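Local coordinates for lytic chitin monooxygenase (Enterococcus faecalis, PDB 4A02), which cleaves the glycosidic bonds of crystalline alpha- and beta-chitin oxidatively by a copper-dependent mechanism, working in synergy with a chitinase, at residues H1-P7 against I78-A84; H86-D92 against A146-D152. One frame throughout, in Å; residues are numbered along the deposited sequence. Where two conformers were deposited one is given.

Interaction 1: residues H1-P7 against I78-A84; sequences HGYVASP and ITWNLTA
Tyr-3 and Asn-81 form the central hydrogen-bonded pair of two antiparallel strands, 2-6 and 78-82, whose axes approach to 4.4 Å at 140°, and the two residues exchange N-H...O bonds in both directions, Asn-81 N lying 2.9 Å from Tyr-3 O. The pairing then slips by one residue: Ala-5 N and Ser-6 N both donate to Thr-79 O, which defines a classic beta bulge. At the other end His-1 O accepts from Thr-83 N and Ala-84 N, both from the same face of its carbonyl plane. His-1 is a copper ligand, and these bonds hold the main chain of the N-terminal residue.

On the face carrying Val-4 and Trp-80, Val-4 CG2 sits 3.5 Å from the centroid of the six-membered ring of Trp-80, only 19° off the normal, a CH-pi contact. With CG1 anti to the backbone N (chi1 172°), Val-4 places that other methyl 3.9 Å from Ile-78 CG1. The face of Tyr-3, Thr-79 and Asn-81 is more polar. Tyr-3 CE1 lies 3.7 Å from Asn-81 CB, and one water bridges Tyr-3 OH and Asn-81 OD1 at 2.7 Å from each. Asn-81 ND2 donates to Trp-80 O, fixing the amide, while Ala-5 CB rests 3.6 Å from Asn-81 OD1.

Strand 2-6 is an outer strand of a three-stranded antiparallel sheet, with strand 74-82 in the middle and 127-134 beyond it. Val-4 and Ile-78 pack on Ile-161 of strand 155-165, and Trp-80 NE1 is hydrogen-bonded to Tyr-93 OH.

Interaction 2: residues H86-D92 against A146-D152; sequences HRTASWD and AVWGIGD
Trp-91 and Trp-148 face each other as a non-hydrogen-bonded pair of the antiparallel strands 88-92 and 146-150, and their indoles form the dense side of the contact. The six-membered ring of Trp-91 and the five-membered ring of Trp-148 make an offset stack, centroids 4.0 Å apart and planes only 8° from parallel. Ile-150 CD1 lies 3.4 Å above the opposite face of the Trp-148 indole, which is therefore sandwiched. Its rotation is fixed at the edge: NE1 donates almost straight (170°) and in the ring plane to Thr-88 OG1 at 2.9 Å, and that hydroxyl in turn donates a hydrogen bond to His-86 O. This buried N-H is thus satisfied, and Thr-88 links the core to the backbone of a copper ligand.

The copper site is the histidine brace of lytic polysaccharide monooxygenases, to which His-1 and His-86 contribute on an immunoglobulin-like beta-sandwich. His-86 ND1 donates in its ring plane to the syn lone pair of Asp-152 OD1 (2.9 Å), with ring and carboxylate 80° apart. This second-shell bond fixes the rotation of the imidazole. A classic bulge, in which Ala-89 N and Ser-90 N share Gly-149 O, shifts the register by one residue between Thr-88 and Ser-90.

The face carrying Ser-90 and Asp-92 is wetter. One water accepts from Ser-90 OG and donates to Asp-92 OD2 and Val-147 O, while Asp-92 OD1 makes a salt bridge to Lys-113 and a hydrogen bond to Ser-116. At the solvent-exposed end, a second water joins Asp-152 OD2 (2.7 Å) to Arg-87 N.

From the N terminus, interaction 1 closes first, bringing 78-84 back against the start of the chain after 70 intervening residues that are mostly neither helix nor strand. Interaction 2 opens just after it and closes across 53 residues rich in strand, so the two loops lie in series, neither nested nor crossed. Strands 74-82 and 88-96 are consecutive but belong to different sheets, and the turn between them carries the chain from one to the other. The sheets meet through tryptophans: Trp-80 CH2 lies 3.5 Å from Trp-148 CB. Each contact carries one copper ligand, and together they bring the side chains of His-1 and His-86 to about 4 Å at their nearest atoms.

Interaction 1: residues H1-P7 against I78-A84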
# COMPACT_ATOMS: atom_id res chain seq x y z
N HIS A 1 -5.77 12.36 -3.76
CA HIS A 1 -4.42 11.78 -3.73
C HIS A 1 -4.24 11.45 -2.29
O HIS A 1 -4.94 11.98 -1.41
CB HIS A 1 -3.40 12.67 -4.32
CG HIS A 1 -4.02 12.90 -5.81
ND1 HIS A 1 -5.39 12.81 -6.14
CD2 HIS A 1 -3.25 13.18 -6.90
CE1 HIS A 1 -5.31 13.07 -7.46
NE2 HIS A 1 -4.08 13.30 -7.99
N GLY A 2 -3.37 10.48 -1.98
CA GLY A 2 -3.23 10.07 -0.62
C GLY A 2 -2.36 8.86 -0.47
O GLY A 2 -1.85 8.31 -1.44
N TYR A 3 -2.19 8.45 0.80
CA TYR A 3 -1.31 7.35 1.13
C TYR A 3 -1.82 6.69 2.40
O TYR A 3 -2.64 7.26 3.14
CB TYR A 3 0.16 7.83 1.31
CG TYR A 3 0.29 9.08 2.13
CD1 TYR A 3 0.21 9.06 3.52
CD2 TYR A 3 0.49 10.31 1.52
CE1 TYR A 3 0.32 10.22 4.25
CE2 TYR A 3 0.60 11.47 2.24
CZ TYR A 3 0.51 11.43 3.63
OH TYR A 3 0.62 12.61 4.30
N VAL A 4 -1.31 5.48 2.67
CA VAL A 4 -1.57 4.80 3.92
C VAL A 4 -0.56 5.23 4.95
O VAL A 4 0.65 5.09 4.76
CB VAL A 4 -1.62 3.27 3.74
CG1 VAL A 4 -1.70 2.60 5.10
CG2 VAL A 4 -2.79 2.88 2.86
N ALA A 5 -1.07 5.80 6.06
CA ALA A 5 -0.27 6.32 7.12
C ALA A 5 -0.12 5.36 8.30
O ALA A 5 0.83 5.50 9.05
CB ALA A 5 -0.84 7.67 7.59
N SER A 6 -1.02 4.40 8.45
CA SER A 6 -0.94 3.46 9.56
C SER A 6 -1.47 2.12 9.15
O SER A 6 -2.64 2.04 8.73
CB SER A 6 -1.72 3.98 10.75
OG SER A 6 -1.52 3.06 11.83
N PRO A 7 -0.72 1.01 9.31
CA PRO A 7 0.75 1.02 9.43
C PRO A 7 1.34 1.85 8.28
O PRO A 7 0.80 1.91 7.19
CB PRO A 7 1.12 -0.46 9.25
CG PRO A 7 -0.13 -1.21 9.57
CD PRO A 7 -1.25 -0.32 9.04
N ILE A 78 -6.38 0.17 9.63
CA ILE A 78 -5.49 0.71 8.58
C ILE A 78 -6.04 2.09 8.19
O ILE A 78 -7.25 2.16 7.93
CB ILE A 78 -5.40 -0.34 7.46
CG1 ILE A 78 -4.41 0.10 6.41
CG2 ILE A 78 -6.75 -0.72 6.85
CD1 ILE A 78 -3.78 -1.04 5.63
N THR A 79 -5.22 3.18 8.29
CA THR A 79 -5.60 4.58 8.13
C THR A 79 -4.94 5.18 6.91
O THR A 79 -3.70 5.11 6.78
CB THR A 79 -5.23 5.39 9.36
OG1 THR A 79 -5.92 4.87 10.49
CG2 THR A 79 -5.63 6.88 9.26
N TRP A 80 -5.74 5.80 6.06
CA TRP A 80 -5.28 6.63 4.96
C TRP A 80 -5.26 8.10 5.38
O TRP A 80 -6.10 8.55 6.16
CB TRP A 80 -6.13 6.50 3.72
CG TRP A 80 -6.11 5.19 3.02
CD1 TRP A 80 -6.68 4.02 3.41
CD2 TRP A 80 -5.50 4.92 1.73
NE1 TRP A 80 -6.47 3.04 2.47
CE2 TRP A 80 -5.75 3.58 1.43
CE3 TRP A 80 -4.76 5.71 0.83
CZ2 TRP A 80 -5.30 3.00 0.24
CZ3 TRP A 80 -4.31 5.14 -0.33
CH2 TRP A 80 -4.57 3.78 -0.63
N ASN A 81 -4.32 8.86 4.81
CA ASN A 81 -4.34 10.30 4.86
C ASN A 81 -4.43 10.80 3.43
O ASN A 81 -3.61 10.42 2.59
CB ASN A 81 -3.12 10.89 5.54
CG ASN A 81 -2.98 10.66 7.02
OD1 ASN A 81 -1.94 11.08 7.62
ND2 ASN A 81 -3.96 10.07 7.69
N LEU A 82 -5.46 11.61 3.16
CA LEU A 82 -5.74 12.08 1.80
C LEU A 82 -5.36 13.51 1.68
O LEU A 82 -5.81 14.32 2.51
CB LEU A 82 -7.22 11.85 1.48
CG LEU A 82 -7.75 10.47 1.78
CD1 LEU A 82 -9.21 10.37 1.34
CD2 LEU A 82 -6.93 9.37 1.12
N THR A 83 -4.59 13.80 0.65
CA THR A 83 -4.19 15.14 0.35
C THR A 83 -5.24 15.79 -0.54
O THR A 83 -5.30 17.02 -0.51
CB THR A 83 -2.81 15.23 -0.33
OG1 THR A 83 -2.77 14.44 -1.53
CG2 THR A 83 -1.73 14.75 0.59
N ALA A 84 -6.01 15.02 -1.36
CA ALA A 84 -7.11 15.55 -2.11
C ALA A 84 -8.25 14.53 -1.96
O ALA A 84 -8.10 13.40 -2.42
CB ALA A 84 -6.68 15.80 -3.54
O HOH W 1 0.26 12.45 6.93
O HOH W 2 -4.91 2.70 11.65

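Interaction 2: residues H86-D92 against A146-D152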
# COMPACT_ATOMS: atom_id res chain seq x y z
N HIS A 86 -11.40 12.72 -2.96
CA HIS A 86 -12.28 12.45 -4.10
C HIS A 86 -13.39 11.52 -3.72
O HIS A 86 -13.15 10.68 -2.87
CB HIS A 86 -11.59 11.67 -5.21
CG HIS A 86 -10.78 12.58 -6.01
ND1 HIS A 86 -11.07 12.89 -7.32
CD2 HIS A 86 -9.69 13.32 -5.68
CE1 HIS A 86 -10.14 13.77 -7.75
NE2 HIS A 86 -9.32 14.03 -6.76
N ARG A 87 -14.51 11.69 -4.41
CA ARG A 87 -15.54 10.65 -4.37
C ARG A 87 -14.82 9.33 -4.64
O ARG A 87 -13.94 9.30 -5.51
CB ARG A 87 -16.62 10.92 -5.47
CG ARG A 87 -17.43 12.16 -5.25
CD ARG A 87 -18.68 12.37 -6.07
NE ARG A 87 -19.39 13.45 -5.34
CZ ARG A 87 -20.22 13.38 -4.33
NH1 ARG A 87 -20.62 12.25 -3.75
NH2 ARG A 87 -20.71 14.52 -3.84
N THR A 88 -15.21 8.33 -3.87
CA THR A 88 -14.51 7.06 -3.86
C THR A 88 -15.39 5.90 -4.34
O THR A 88 -16.52 5.74 -3.88
CB THR A 88 -14.02 6.79 -2.45
OG1 THR A 88 -13.04 7.79 -2.13
CG2 THR A 88 -13.31 5.45 -2.35
N ALA A 89 -14.84 5.08 -5.23
CA ALA A 89 -15.49 3.84 -5.68
C ALA A 89 -15.23 2.69 -4.72
O ALA A 89 -16.16 1.93 -4.44
CB ALA A 89 -15.02 3.45 -7.07
N SER A 90 -14.01 2.50 -4.24
CA SER A 90 -13.63 1.28 -3.61
C SER A 90 -12.35 1.40 -2.86
O SER A 90 -11.52 2.25 -3.13
CB SER A 90 -13.44 0.20 -4.70
OG SER A 90 -12.52 0.65 -5.67
N TRP A 91 -12.16 0.46 -1.92
CA TRP A 91 -10.89 0.26 -1.19
C TRP A 91 -10.66 -1.23 -1.20
O TRP A 91 -11.49 -2.01 -0.71
CB TRP A 91 -10.97 0.77 0.23
CG TRP A 91 -11.56 2.14 0.44
CD1 TRP A 91 -12.89 2.50 0.53
CD2 TRP A 91 -10.80 3.35 0.60
NE1 TRP A 91 -13.00 3.83 0.74
CE2 TRP A 91 -11.72 4.38 0.79
CE3 TRP A 91 -9.45 3.64 0.61
CZ2 TRP A 91 -11.32 5.71 0.97
CZ3 TRP A 91 -9.05 4.94 0.81
CH2 TRP A 91 -9.97 5.98 1.00
N ASP A 92 -9.52 -1.67 -1.74
CA ASP A 92 -9.19 -3.08 -1.82
C ASP A 92 -7.87 -3.35 -1.13
O ASP A 92 -6.96 -2.53 -1.18
CB ASP A 92 -9.08 -3.56 -3.27
CG ASP A 92 -10.40 -3.48 -4.00
OD1 ASP A 92 -11.28 -4.27 -3.66
OD2 ASP A 92 -10.49 -2.67 -4.89
N ALA A 146 -2.60 -1.97 -0.66
CA ALA A 146 -3.84 -1.24 -0.44
C ALA A 146 -4.12 -0.38 -1.67
O ALA A 146 -3.23 0.31 -2.16
CB ALA A 146 -3.69 -0.38 0.79
N VAL A 147 -5.37 -0.42 -2.14
CA VAL A 147 -5.72 0.23 -3.40
C VAL A 147 -6.97 1.06 -3.23
O VAL A 147 -8.07 0.53 -2.96
CB VAL A 147 -5.97 -0.84 -4.50
CG1 VAL A 147 -6.22 -0.13 -5.84
CG2 VAL A 147 -4.80 -1.78 -4.61
N TRP A 148 -6.84 2.38 -3.37
CA TRP A 148 -7.93 3.34 -3.25
C TRP A 148 -8.44 3.66 -4.66
O TRP A 148 -7.75 4.29 -5.45
CB TRP A 148 -7.43 4.58 -2.56
CG TRP A 148 -8.42 5.70 -2.50
CD1 TRP A 148 -9.78 5.63 -2.41
CD2 TRP A 148 -8.11 7.09 -2.47
NE1 TRP A 148 -10.32 6.87 -2.35
CE2 TRP A 148 -9.31 7.80 -2.39
CE3 TRP A 148 -6.92 7.83 -2.55
CZ2 TRP A 148 -9.36 9.19 -2.36
CZ3 TRP A 148 -6.98 9.19 -2.51
CH2 TRP A 148 -8.20 9.87 -2.44
N GLY A 149 -9.63 3.14 -4.99
CA GLY A 149 -10.21 3.33 -6.31
C GLY A 149 -11.05 4.59 -6.37
O GLY A 149 -12.02 4.72 -5.64
N ILE A 150 -10.68 5.51 -7.24
CA ILE A 150 -11.31 6.83 -7.29
C ILE A 150 -12.66 6.74 -8.00
O ILE A 150 -12.84 6.04 -8.99
CB ILE A 150 -10.36 7.82 -7.95
CG1 ILE A 150 -9.02 7.86 -7.19
CG2 ILE A 150 -10.95 9.22 -8.06
CD1 ILE A 150 -9.14 8.25 -5.77
N GLY A 151 -13.66 7.47 -7.46
CA GLY A 151 -14.98 7.40 -8.03
C GLY A 151 -15.24 8.16 -9.30
O GLY A 151 -16.16 7.87 -10.03
N ASP A 152 -14.41 9.16 -9.58
CA ASP A 152 -14.60 10.10 -10.69
C ASP A 152 -13.38 10.22 -11.58
O ASP A 152 -13.36 11.11 -12.43
CB ASP A 152 -15.14 11.43 -10.19
CG ASP A 152 -14.19 12.16 -9.28
OD1 ASP A 152 -13.09 11.62 -8.95
OD2 ASP A 152 -14.58 13.27 -8.89
O HOH W 3 -14.47 13.87 -6.22
O HOH W 4 -9.92 -0.13 -5.15